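Local coordinates for protein DNA helicase RecQ (Deinococcus radiodurans, PDB 4Q48) that probably couples ATP hydrolysis to 3'-5' unwinding of duplex DNA, this chain being its catalytic core of two helicase domains, a zinc-binding domain and an RQC domain, at residues A[17-22]-A[87-92]; A[33-36]-A[41-44]; A[58-63]-A[115-120]; A[68-73]-A[162-167]; A[83-86]-A[91-94]. All blocks are in the same frame, centred on the assembly; numbering follows the deposited sequence.

Contact 1. Residues A[17-22]-A[87-92]; sequences QTIWGY and NGVRAA
Ile19 turns its branch methyl CG2 anti to its backbone N, with CG1 beside that nitrogen (chi1 -68°), while the CG of Asn87 stands anti to its own carbonyl carbon (chi1 -47°). These settings leave methyl facing methylene: Ile19 CG2 rests 4.0 Å from Asn87 CB, the two side chains crossing at about a right angle. The same methyl looks a little further along the second segment, where Val89 CG2 approaches Ile19 CG2 to 4.4 Å. Asn87 thus meets the helix through its CB and not through its amide. Between the two partners Gly88 adopts positive phi (123°), a turn glycine makes easily, which carries the chain from exposed Asn87 to buried Val89 and on into strand 91-94. On the other side, Gly21 is the first residue after helix 10-20 to leave helical angles, again with positive phi, and a weak hydrogen bond of 3.1 Å from Gln17 NE2 to Gly21 O spans this last turn. Directly after comes Tyr22, one of the ADP-binding residues, its ring in a cation-pi contact with Arg26. Helix 50-62 backs the first segment through Leu61 beside Ile19 and through Leu54 and Gln57 beside Trp20, while Val89 is seated on Leu84 and Leu117. With one methyl doing the touching and no hydrogen bond across, the contact is small, apolar and without directional grip: shape and partial burial join the helix end to the loop before the edge strand.

Contact 2. Residues A[33-36]-A[41-44]; sequences VQQV and NALV
Gln35 and Val36 of helix 29-37 meet Asn41 and Ala42 at the start of strand 42-45, part of the alpha/beta RecA-like fold of the N-terminal helicase domain. The polar link is carried by Gln35. Its chain bends at chi2 (82°), folding the carboxamide back so that NE2 points at the carbonyl of Asn41. The modelled hydrogen bond from Gln35 NE2 to Asn41 O measures 2.4 Å, too short to be trusted at this resolution, although its partners are plausible. The apolar part lies beneath it: Val36 CG2 packs 3.9 Å from Ala42 CB, and the methylene Gln35 CG touches the same Ala42 CB at 4.2 Å, so one small methyl receives two residues of the last helical turns. Shortening Gln35 to an alanine is likely to leave the Asn41 carbonyl without this partner and a gap beside Ala42 CB. Val177 of strand 176-180 touches both Val36 and Ala42, closing the apolar patch against the sheet. Backbone bonds tie Ala42 to Arg176 and Ala178 in that neighbouring strand, and Leu43 to Pro201 and Phe203 on its other flank. The side chain of Asn41 starts away from the helix, and its OD1 accepts the backbone N-H of Arg176.

Contact 3. Residues A[58-63]-A[115-120]; sequences LPSLLR and LDLLYV
Over one face of the Asp116 carboxylate lies a methyl of Leu61, with Leu61 CD2 3.7 Å from both Asp116 CG and Asp116 OD1. The same methyl is 3.7 Å from Asp116 CB, so it covers the root of the side chain as well as its charged end. The polar work of the carboxylate is done elsewhere, in a salt bridge from Arg90 NE to Asp116 OD2, which probably keeps the group from turning against the leucine. Leu61 reaches over because its CG is anti to its carbonyl carbon (chi1 -67°), bringing CD2 round toward the strand. One residue earlier, Ser60 faces the strand directly. Its CB is 3.7 Å from Asp116 O, and the methyl Leu117 CD2 sits 3.5 Å from both Ser60 CB and Ser60 OG. The serine hydroxyl is bonded to Tyr56 O, back within its own helix, so it offers Leu117 a small, already satisfied surface. Helix 50-62 is kinked at Pro59, whose nitrogen has no proton to give to the turn before. Further along the strand, Tyr119 OH bonds to Tyr56 OH and Gln57 NE2, a second tie to this helix. A helix that follows the nucleotide-binding P-loop and packs on parallel strands is the arrangement of P-loop NTPases, here in the RecA-like N-terminal domain of a superfamily 2 helicase.

Contact 4. Residues A[68-73]-A[162-167]; sequences IVVSPL and QQLSVL
Val70 and Leu164 reach toward each other tip to tip, with Val70 CG1 4.1 Å from Leu164 CD1. The second branch of the valine serves another partner: Val70 CG2 lies 4.5 Å from Leu167 CD1, a looser touch. Val70 holds CG1 anti to its backbone N, and this chi1 of -161° turns the fork so that CG1 faces Leu164 and CG2 faces Leu167. Leu164 extends from a CG placed anti to its carbonyl carbon, and both leucines aim at the strand from a backbone that stays well back, the nearest CA atoms, those of Val70 and Leu164, being 9.4 Å apart. Leu125 of helix 122-125 touches all three residues and fills in beside them, while Leu167 also packs on Phe142 and Ile144 of strand 139-145. The valine is fixed in turn by its strand: backbone bonds join Val70 to Ala143 on one neighbour, and Val69 to Leu118 and Val120 on the other. Past the strand end, Ser71 OG accepts the backbone N-H of Leu73 at 3.1 Å with an angle of 145°, an ST turn that shapes the Ser-Pro-Leu sequence, which matches helicase motif Ia. Leu73 touches Glu146 of the DEAH sequence (motif II). All three touching residues are buried and no hydrogen bond crosses, so the association rests on exclusion of water and on the fit of methyl groups, with no polar atom fixing its register.

Contact 5. Residues A[83-86]-A[91-94]; sequences TLRQ and AAFL
Ala91 offers its carbonyl to Arg85, and the oxygen lies over one face of the guanidinium instead of ahead of an N-H. Ala91 O is modelled 2.6 Å from Arg85 NH2, but the angle is poor and the pair is no hydrogen bond; Arg85 CZ is 2.9 Å from the same Ala91 O. At this resolution such closeness says little beyond the group's being laid across the strand's start. The arginine gets there with a chain extended from CG to NE (chi2 -169°), reaching out from the turn after helix 74-84. The methyl of Ala91 looks elsewhere, to Val81 of that helix and to Leu117 of the adjacent strand. Next, Ala92 sends its CB obliquely to the guanidinium, 4.1 Å from Arg85 NH2. That methyl also packs on Val106 of helix 100-111 and on Leu115. Phe93 returns to helix 74-84, its side chain resting on Met77, Lys78 and Val81. Leu94 closes the strand on the other side, against Val106 and Glu107, while its backbone bonds to Tyr119 and Ala121. Alternate residues therefore face opposite helices: Ala91 and Phe93 meet helix 74-84, Ala92 and Leu94 meet helix 100-111. The chain leaves helix 74-84, turns within a few residues and enters strand 91-94, the outermost strand at one end of a parallel sheet covered by helices on both sides, as in the alpha/beta RecA-like fold of the N-terminal helicase domain.

Overall arrangement
All five contacts belong to one parallel sheet and its helices. Contacts 1, 3 and 5 cluster at the sheet's edge, with centres 10 to 11 Å apart: strands 91-94 and 117-120 are neighbours, and Ile19 CD1 of contact 1 packs 3.5 Å from Leu61 CD1 of contact 3. Contact 4 joins through strand 66-70, beside 117-120, its centre 15 Å from that of contact 3. Contact 2 lies further along the sheet, at strand 42-45, its centre 14 Å from that of contact 3, where Val33 and Val36 pack on Pro59. Contact 1 includes Tyr22 of the ADP site, empty here; side chain to side chain, Ser53 is about 8 Å from Leu117, and Lys52 about 11 Å from Ala42 and 12 Å from Val70.

Contact 1. Residues A[17-22]-A[87-92]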
# COMPACT_ATOMS: atom_id res chain seq x y z
N GLN A 17 -11.24 23.58 12.37
CA GLN A 17 -10.78 23.65 13.75
C GLN A 17 -11.92 23.85 14.78
O GLN A 17 -11.71 23.65 15.98
CB GLN A 17 -9.72 24.73 13.93
CG GLN A 17 -8.88 24.42 15.18
CD GLN A 17 -7.53 25.09 15.23
OE1 GLN A 17 -7.26 26.05 14.51
NE2 GLN A 17 -6.65 24.57 16.08
N THR A 18 -13.13 24.17 14.34
CA THR A 18 -14.25 24.15 15.29
C THR A 18 -14.68 22.71 15.58
O THR A 18 -15.52 22.47 16.46
CB THR A 18 -15.48 24.97 14.79
OG1 THR A 18 -16.37 25.22 15.89
CG2 THR A 18 -16.26 24.21 13.73
N ILE A 19 -14.11 21.76 14.84
CA ILE A 19 -14.46 20.35 15.01
C ILE A 19 -13.25 19.44 15.21
O ILE A 19 -13.21 18.68 16.17
CB ILE A 19 -15.30 19.85 13.80
CG1 ILE A 19 -16.67 20.53 13.82
CG2 ILE A 19 -15.51 18.35 13.85
CD1 ILE A 19 -17.45 20.38 12.56
N TRP A 20 -12.26 19.52 14.33
CA TRP A 20 -11.12 18.60 14.38
C TRP A 20 -10.02 19.08 15.33
O TRP A 20 -9.40 18.29 16.04
CB TRP A 20 -10.52 18.41 12.98
CG TRP A 20 -10.99 17.21 12.22
CD1 TRP A 20 -10.38 15.99 12.13
CD2 TRP A 20 -12.19 17.11 11.45
NE1 TRP A 20 -11.11 15.15 11.33
CE2 TRP A 20 -12.23 15.81 10.90
CE3 TRP A 20 -13.23 18.00 11.17
CZ2 TRP A 20 -13.27 15.39 10.08
CZ3 TRP A 20 -14.26 17.58 10.36
CH2 TRP A 20 -14.28 16.28 9.82
N GLY A 21 -9.82 20.39 15.35
CA GLY A 21 -8.77 21.03 16.12
C GLY A 21 -7.42 21.22 15.43
O GLY A 21 -6.42 21.46 16.09
N TYR A 22 -7.39 21.12 14.09
CA TYR A 22 -6.17 21.42 13.34
C TYR A 22 -6.37 22.81 12.71
O TYR A 22 -7.46 23.10 12.22
CB TYR A 22 -5.87 20.41 12.21
CG TYR A 22 -5.86 18.92 12.52
CD1 TYR A 22 -5.59 18.44 13.80
CD2 TYR A 22 -6.08 17.99 11.49
CE1 TYR A 22 -5.58 17.06 14.06
CE2 TYR A 22 -6.06 16.62 11.73
CZ TYR A 22 -5.81 16.16 13.02
OH TYR A 22 -5.81 14.79 13.24
N ASN A 87 -18.43 15.37 18.64
CA ASN A 87 -17.85 16.55 18.04
C ASN A 87 -19.00 17.46 17.60
O ASN A 87 -18.83 18.67 17.42
CB ASN A 87 -16.96 16.16 16.83
CG ASN A 87 -16.00 14.99 17.14
OD1 ASN A 87 -15.68 14.70 18.30
ND2 ASN A 87 -15.53 14.31 16.08
N GLY A 88 -20.19 16.87 17.49
CA GLY A 88 -21.38 17.59 17.06
C GLY A 88 -21.99 16.92 15.83
O GLY A 88 -23.18 17.03 15.57
N VAL A 89 -21.16 16.18 15.10
CA VAL A 89 -21.55 15.55 13.85
C VAL A 89 -22.58 14.41 14.02
O VAL A 89 -22.46 13.54 14.87
CB VAL A 89 -20.30 15.02 13.13
CG1 VAL A 89 -20.65 14.39 11.80
CG2 VAL A 89 -19.25 16.13 13.01
N ARG A 90 -23.61 14.44 13.17
CA ARG A 90 -24.67 13.44 13.21
C ARG A 90 -24.33 12.32 12.22
O ARG A 90 -24.15 12.58 11.03
CB ARG A 90 -26.01 14.08 12.88
CG ARG A 90 -26.17 15.50 13.45
CD ARG A 90 -27.35 16.20 12.81
NE ARG A 90 -26.93 16.86 11.57
CZ ARG A 90 -27.77 17.39 10.69
NH1 ARG A 90 -29.08 17.35 10.90
NH2 ARG A 90 -27.30 17.95 9.59
N ALA A 91 -24.22 11.08 12.70
CA ALA A 91 -23.91 9.98 11.81
C ALA A 91 -24.59 8.69 12.27
O ALA A 91 -25.01 8.59 13.43
CB ALA A 91 -22.43 9.77 11.72
N ALA A 92 -24.65 7.70 11.40
CA ALA A 92 -25.39 6.50 11.73
C ALA A 92 -24.89 5.32 10.94
O ALA A 92 -24.06 5.48 10.05
CB ALA A 92 -26.86 6.72 11.50

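Contact 2. Residues A[33-36]-A[41-44]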
# COMPACT_ATOMS: atom_id res chain seq x y z
N VAL A 33 -10.09 18.41 -0.24
CA VAL A 33 -11.37 18.84 0.29
C VAL A 33 -12.06 19.84 -0.64
O VAL A 33 -13.28 19.79 -0.80
CB VAL A 33 -11.23 19.42 1.69
CG1 VAL A 33 -12.47 20.20 2.08
CG2 VAL A 33 -10.99 18.30 2.67
N GLN A 34 -11.29 20.69 -1.30
CA GLN A 34 -11.86 21.63 -2.27
C GLN A 34 -12.43 20.95 -3.51
O GLN A 34 -13.43 21.37 -4.07
CB GLN A 34 -10.81 22.65 -2.70
CG GLN A 34 -11.36 23.81 -3.49
CD GLN A 34 -10.26 24.76 -3.94
OE1 GLN A 34 -9.26 24.34 -4.53
NE2 GLN A 34 -10.43 26.05 -3.64
N GLN A 35 -11.85 19.85 -3.90
CA GLN A 35 -12.21 19.25 -5.17
C GLN A 35 -13.54 18.50 -5.00
O GLN A 35 -14.38 18.50 -5.91
CB GLN A 35 -11.09 18.32 -5.64
CG GLN A 35 -11.53 17.12 -6.45
CD GLN A 35 -11.76 17.46 -7.89
OE1 GLN A 35 -11.34 18.53 -8.36
NE2 GLN A 35 -12.45 16.58 -8.61
N VAL A 36 -13.74 17.89 -3.83
CA VAL A 36 -14.94 17.10 -3.59
C VAL A 36 -16.06 18.03 -3.14
O VAL A 36 -17.22 17.77 -3.37
CB VAL A 36 -14.69 15.97 -2.56
CG1 VAL A 36 -15.90 15.06 -2.45
CG2 VAL A 36 -13.51 15.12 -3.00
N ASN A 41 -14.88 14.68 -8.50
CA ASN A 41 -14.54 13.31 -8.13
C ASN A 41 -13.09 13.29 -7.73
O ASN A 41 -12.35 14.21 -8.05
CB ASN A 41 -14.78 12.33 -9.27
CG ASN A 41 -16.25 12.14 -9.59
OD1 ASN A 41 -17.12 12.54 -8.82
ND2 ASN A 41 -16.53 11.50 -10.72
N ALA A 42 -12.67 12.24 -7.03
CA ALA A 42 -11.30 12.19 -6.53
C ALA A 42 -10.83 10.77 -6.23
O ALA A 42 -11.62 9.89 -5.88
CB ALA A 42 -11.16 13.06 -5.31
N LEU A 43 -9.53 10.56 -6.40
CA LEU A 43 -8.85 9.35 -5.96
C LEU A 43 -7.83 9.74 -4.92
O LEU A 43 -6.90 10.49 -5.21
CB LEU A 43 -8.19 8.62 -7.10
CG LEU A 43 -7.50 7.33 -6.67
CD1 LEU A 43 -8.44 6.50 -5.83
CD2 LEU A 43 -7.01 6.54 -7.87
N VAL A 44 -8.04 9.28 -3.70
CA VAL A 44 -7.20 9.67 -2.58
C VAL A 44 -6.44 8.48 -1.99
O VAL A 44 -7.02 7.46 -1.61
CB VAL A 44 -8.04 10.37 -1.48
CG1 VAL A 44 -7.19 10.64 -0.25
CG2 VAL A 44 -8.61 11.66 -2.02

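Contact 3. Residues A[58-63]-A[115-120]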
# COMPACT_ATOMS: atom_id res chain seq x y z
N LEU A 58 -15.37 16.10 6.04
CA LEU A 58 -15.41 17.55 5.96
C LEU A 58 -16.23 18.00 4.74
O LEU A 58 -17.13 18.83 4.87
CB LEU A 58 -13.99 18.13 5.96
CG LEU A 58 -13.78 19.63 6.02
CD1 LEU A 58 -14.77 20.29 6.94
CD2 LEU A 58 -12.37 19.91 6.49
N PRO A 59 -15.92 17.44 3.54
CA PRO A 59 -16.83 17.75 2.43
C PRO A 59 -18.30 17.39 2.73
O PRO A 59 -19.18 18.14 2.31
CB PRO A 59 -16.28 16.89 1.29
CG PRO A 59 -14.84 16.70 1.62
CD PRO A 59 -14.79 16.61 3.10
N SER A 60 -18.57 16.30 3.43
CA SER A 60 -19.95 15.98 3.78
C SER A 60 -20.58 17.09 4.64
O SER A 60 -21.77 17.39 4.53
CB SER A 60 -20.05 14.62 4.47
OG SER A 60 -19.57 13.56 3.64
N LEU A 61 -19.77 17.76 5.45
CA LEU A 61 -20.29 18.87 6.24
C LEU A 61 -20.46 20.12 5.39
O LEU A 61 -21.30 20.98 5.67
CB LEU A 61 -19.39 19.17 7.43
CG LEU A 61 -19.33 18.10 8.50
CD1 LEU A 61 -18.53 18.60 9.70
CD2 LEU A 61 -20.72 17.60 8.91
N LEU A 62 -19.63 20.26 4.36
CA LEU A 62 -19.67 21.46 3.55
C LEU A 62 -20.82 21.46 2.54
O LEU A 62 -21.43 22.50 2.29
CB LEU A 62 -18.33 21.66 2.85
CG LEU A 62 -17.29 22.08 3.88
CD1 LEU A 62 -15.85 21.86 3.41
CD2 LEU A 62 -17.51 23.54 4.26
N ARG A 63 -21.11 20.32 1.94
CA ARG A 63 -22.20 20.22 0.98
C ARG A 63 -23.53 19.86 1.65
O ARG A 63 -23.57 19.10 2.62
CB ARG A 63 -21.84 19.23 -0.11
CG ARG A 63 -20.45 19.54 -0.66
CD ARG A 63 -20.09 18.78 -1.91
NE ARG A 63 -20.98 19.13 -3.01
CZ ARG A 63 -21.73 18.25 -3.64
NH1 ARG A 63 -21.68 16.98 -3.27
NH2 ARG A 63 -22.52 18.64 -4.63
N LEU A 115 -28.94 13.34 9.05
CA LEU A 115 -27.59 12.81 9.22
C LEU A 115 -26.59 13.65 8.44
O LEU A 115 -26.94 14.32 7.44
CB LEU A 115 -27.51 11.35 8.77
CG LEU A 115 -28.68 10.51 9.29
CD1 LEU A 115 -28.59 9.05 8.83
CD2 LEU A 115 -28.78 10.61 10.78
N ASP A 116 -25.37 13.69 8.93
CA ASP A 116 -24.30 14.30 8.18
C ASP A 116 -23.55 13.21 7.45
O ASP A 116 -23.03 13.40 6.35
CB ASP A 116 -23.38 15.07 9.10
CG ASP A 116 -24.06 16.24 9.72
OD1 ASP A 116 -24.39 17.18 8.95
OD2 ASP A 116 -24.22 16.23 10.96
N LEU A 117 -23.48 12.06 8.10
CA LEU A 117 -22.79 10.91 7.56
C LEU A 117 -23.63 9.67 7.74
O LEU A 117 -24.30 9.51 8.75
CB LEU A 117 -21.43 10.71 8.22
CG LEU A 117 -20.45 11.85 8.01
CD1 LEU A 117 -19.35 11.73 9.02
CD2 LEU A 117 -19.93 11.82 6.60
N LEU A 118 -23.63 8.84 6.72
CA LEU A 118 -24.23 7.53 6.83
C LEU A 118 -23.21 6.47 6.44
O LEU A 118 -22.74 6.41 5.29
CB LEU A 118 -25.47 7.42 5.97
CG LEU A 118 -26.05 6.01 6.11
CD1 LEU A 118 -26.61 5.83 7.50
CD2 LEU A 118 -27.10 5.75 5.07
N TYR A 119 -22.83 5.65 7.41
CA TYR A 119 -21.94 4.53 7.15
C TYR A 119 -22.77 3.31 6.75
O TYR A 119 -23.68 2.90 7.48
CB TYR A 119 -21.05 4.28 8.38
CG TYR A 119 -19.95 5.31 8.55
CD1 TYR A 119 -20.15 6.47 9.30
CD2 TYR A 119 -18.74 5.14 7.93
CE1 TYR A 119 -19.13 7.41 9.43
CE2 TYR A 119 -17.73 6.06 8.06
CZ TYR A 119 -17.92 7.19 8.80
OH TYR A 119 -16.86 8.08 8.89
N VAL A 120 -22.46 2.72 5.61
CA VAL A 120 -23.29 1.65 5.10
C VAL A 120 -22.46 0.53 4.49
O VAL A 120 -21.61 0.76 3.65
CB VAL A 120 -24.31 2.21 4.06
CG1 VAL A 120 -23.60 3.11 3.06
CG2 VAL A 120 -25.07 1.09 3.35

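Contact 4. Residues A[68-73]-A[162-167]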
# COMPACT_ATOMS: atom_id res chain seq x y z
N ILE A 68 -22.48 9.65 2.05
CA ILE A 68 -22.75 8.22 2.08
C ILE A 68 -21.40 7.52 2.00
O ILE A 68 -20.77 7.51 0.96
CB ILE A 68 -23.65 7.79 0.90
CG1 ILE A 68 -24.94 8.60 0.88
CG2 ILE A 68 -23.97 6.32 0.99
CD1 ILE A 68 -25.72 8.51 2.17
N VAL A 69 -20.97 6.92 3.11
CA VAL A 69 -19.63 6.32 3.18
C VAL A 69 -19.74 4.81 3.04
O VAL A 69 -20.40 4.15 3.83
CB VAL A 69 -18.89 6.67 4.51
CG1 VAL A 69 -17.46 6.22 4.47
CG2 VAL A 69 -18.95 8.15 4.78
N VAL A 70 -19.13 4.27 2.00
CA VAL A 70 -19.12 2.84 1.82
C VAL A 70 -17.90 2.20 2.47
O VAL A 70 -16.77 2.60 2.19
CB VAL A 70 -19.16 2.49 0.35
CG1 VAL A 70 -19.62 1.07 0.17
CG2 VAL A 70 -20.06 3.46 -0.37
N SER A 71 -18.13 1.21 3.33
CA SER A 71 -17.04 0.50 4.00
C SER A 71 -17.47 -0.91 4.45
O SER A 71 -18.60 -1.12 4.93
CB SER A 71 -16.51 1.29 5.21
OG SER A 71 -15.74 0.47 6.07
N PRO A 72 -16.56 -1.88 4.31
CA PRO A 72 -16.76 -3.25 4.78
C PRO A 72 -16.59 -3.41 6.29
O PRO A 72 -17.14 -4.35 6.87
CB PRO A 72 -15.71 -4.04 4.02
CG PRO A 72 -14.73 -3.03 3.47
CD PRO A 72 -15.19 -1.66 3.81
N LEU A 73 -15.84 -2.51 6.93
CA LEU A 73 -15.50 -2.64 8.35
C LEU A 73 -16.68 -2.32 9.27
O LEU A 73 -16.67 -1.32 9.98
CB LEU A 73 -14.32 -1.73 8.69
CG LEU A 73 -13.16 -1.69 7.69
CD1 LEU A 73 -12.10 -0.68 8.09
CD2 LEU A 73 -12.54 -3.07 7.54
N GLN A 162 -16.91 -5.02 -6.45
CA GLN A 162 -16.75 -4.68 -7.86
C GLN A 162 -18.09 -4.42 -8.51
O GLN A 162 -18.16 -4.23 -9.72
CB GLN A 162 -16.04 -5.78 -8.64
CG GLN A 162 -16.63 -7.16 -8.41
CD GLN A 162 -15.87 -8.24 -9.15
OE1 GLN A 162 -14.92 -7.95 -9.89
NE2 GLN A 162 -16.30 -9.48 -9.00
N GLN A 163 -19.16 -4.42 -7.72
CA GLN A 163 -20.47 -4.01 -8.20
C GLN A 163 -20.72 -2.50 -8.04
O GLN A 163 -21.65 -1.95 -8.65
CB GLN A 163 -21.56 -4.79 -7.51
CG GLN A 163 -21.42 -6.28 -7.67
CD GLN A 163 -22.65 -7.01 -7.20
OE1 GLN A 163 -23.76 -6.48 -7.26
NE2 GLN A 163 -22.45 -8.23 -6.70
N LEU A 164 -19.88 -1.85 -7.23
CA LEU A 164 -19.99 -0.41 -6.97
C LEU A 164 -19.78 0.40 -8.24
O LEU A 164 -19.74 1.64 -8.19
CB LEU A 164 -18.97 0.02 -5.92
CG LEU A 164 -19.24 -0.51 -4.52
CD1 LEU A 164 -18.20 -0.01 -3.56
CD2 LEU A 164 -20.66 -0.18 -4.04
N SER A 165 -19.61 -0.31 -9.35
CA SER A 165 -19.87 0.22 -10.69
C SER A 165 -21.07 1.15 -10.66
O SER A 165 -21.06 2.22 -11.27
CB SER A 165 -20.15 -0.92 -11.67
OG SER A 165 -19.30 -2.03 -11.45
N VAL A 166 -22.08 0.71 -9.93
CA VAL A 166 -23.43 1.26 -9.98
C VAL A 166 -23.56 2.69 -9.43
O VAL A 166 -24.47 3.41 -9.83
CB VAL A 166 -24.40 0.32 -9.21
CG1 VAL A 166 -24.44 0.67 -7.73
CG2 VAL A 166 -25.79 0.37 -9.79
N LEU A 167 -22.67 3.14 -8.56
CA LEU A 167 -22.81 4.49 -8.03
C LEU A 167 -22.68 5.50 -9.15
O LEU A 167 -23.47 6.44 -9.23
CB LEU A 167 -21.78 4.80 -6.95
CG LEU A 167 -21.93 3.96 -5.68
CD1 LEU A 167 -20.96 4.47 -4.62
CD2 LEU A 167 -23.37 3.89 -5.16

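Contact 5. Residues A[83-86]-A[91-94]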
# COMPACT_ATOMS: atom_id res chain seq x y z
N THR A 83 -17.11 8.28 17.89
CA THR A 83 -16.11 9.33 17.79
C THR A 83 -16.78 10.65 17.37
O THR A 83 -16.58 11.70 17.99
CB THR A 83 -15.00 8.99 16.73
OG1 THR A 83 -14.53 7.64 16.89
CG2 THR A 83 -13.81 9.95 16.82
N LEU A 84 -17.61 10.55 16.34
CA LEU A 84 -18.18 11.71 15.66
C LEU A 84 -19.35 12.40 16.36
O LEU A 84 -19.51 13.61 16.24
CB LEU A 84 -18.60 11.30 14.25
CG LEU A 84 -17.45 11.45 13.26
CD1 LEU A 84 -17.69 10.64 12.00
CD2 LEU A 84 -17.23 12.92 12.94
N ARG A 85 -20.11 11.64 17.15
CA ARG A 85 -21.35 12.16 17.69
C ARG A 85 -21.12 13.01 18.93
O ARG A 85 -22.06 13.51 19.52
CB ARG A 85 -22.27 10.99 18.09
CG ARG A 85 -23.27 10.44 17.06
CD ARG A 85 -24.25 9.47 17.76
NE ARG A 85 -24.98 8.55 16.89
CZ ARG A 85 -26.04 8.85 16.13
NH1 ARG A 85 -26.49 10.10 16.05
NH2 ARG A 85 -26.62 7.90 15.40
N GLN A 86 -19.86 13.25 19.28
CA GLN A 86 -19.54 14.14 20.39
C GLN A 86 -18.78 15.37 19.92
O GLN A 86 -18.56 16.32 20.68
CB GLN A 86 -18.71 13.42 21.46
CG GLN A 86 -19.52 12.47 22.33
CD GLN A 86 -18.65 11.73 23.34
OE1 GLN A 86 -17.42 11.88 23.36
NE2 GLN A 86 -19.29 10.95 24.21
N ALA A 91 -24.22 11.08 12.70
CA ALA A 91 -23.91 9.98 11.81
C ALA A 91 -24.59 8.69 12.27
O ALA A 91 -25.01 8.59 13.43
CB ALA A 91 -22.43 9.77 11.72
N ALA A 92 -24.65 7.70 11.40
CA ALA A 92 -25.39 6.50 11.73
C ALA A 92 -24.89 5.32 10.94
O ALA A 92 -24.06 5.48 10.05
CB ALA A 92 -26.86 6.72 11.50
N PHE A 93 -25.38 4.14 11.27
CA PHE A 93 -24.97 2.94 10.55
C PHE A 93 -26.13 2.21 10.02
O PHE A 93 -27.13 2.03 10.72
CB PHE A 93 -24.22 1.95 11.43
CG PHE A 93 -23.05 2.52 12.09
CD1 PHE A 93 -21.94 2.88 11.35
CD2 PHE A 93 -23.05 2.73 13.45
CE1 PHE A 93 -20.83 3.43 11.94
CE2 PHE A 93 -21.95 3.28 14.06
CZ PHE A 93 -20.83 3.63 13.30
N LEU A 94 -25.96 1.72 8.81
CA LEU A 94 -26.96 0.94 8.14
C LEU A 94 -26.28 -0.35 7.65
O LEU A 94 -25.39 -0.31 6.80
CB LEU A 94 -27.54 1.77 7.01
CG LEU A 94 -28.86 1.42 6.32
CD1 LEU A 94 -29.99 1.72 7.29
CD2 LEU A 94 -28.99 2.27 5.06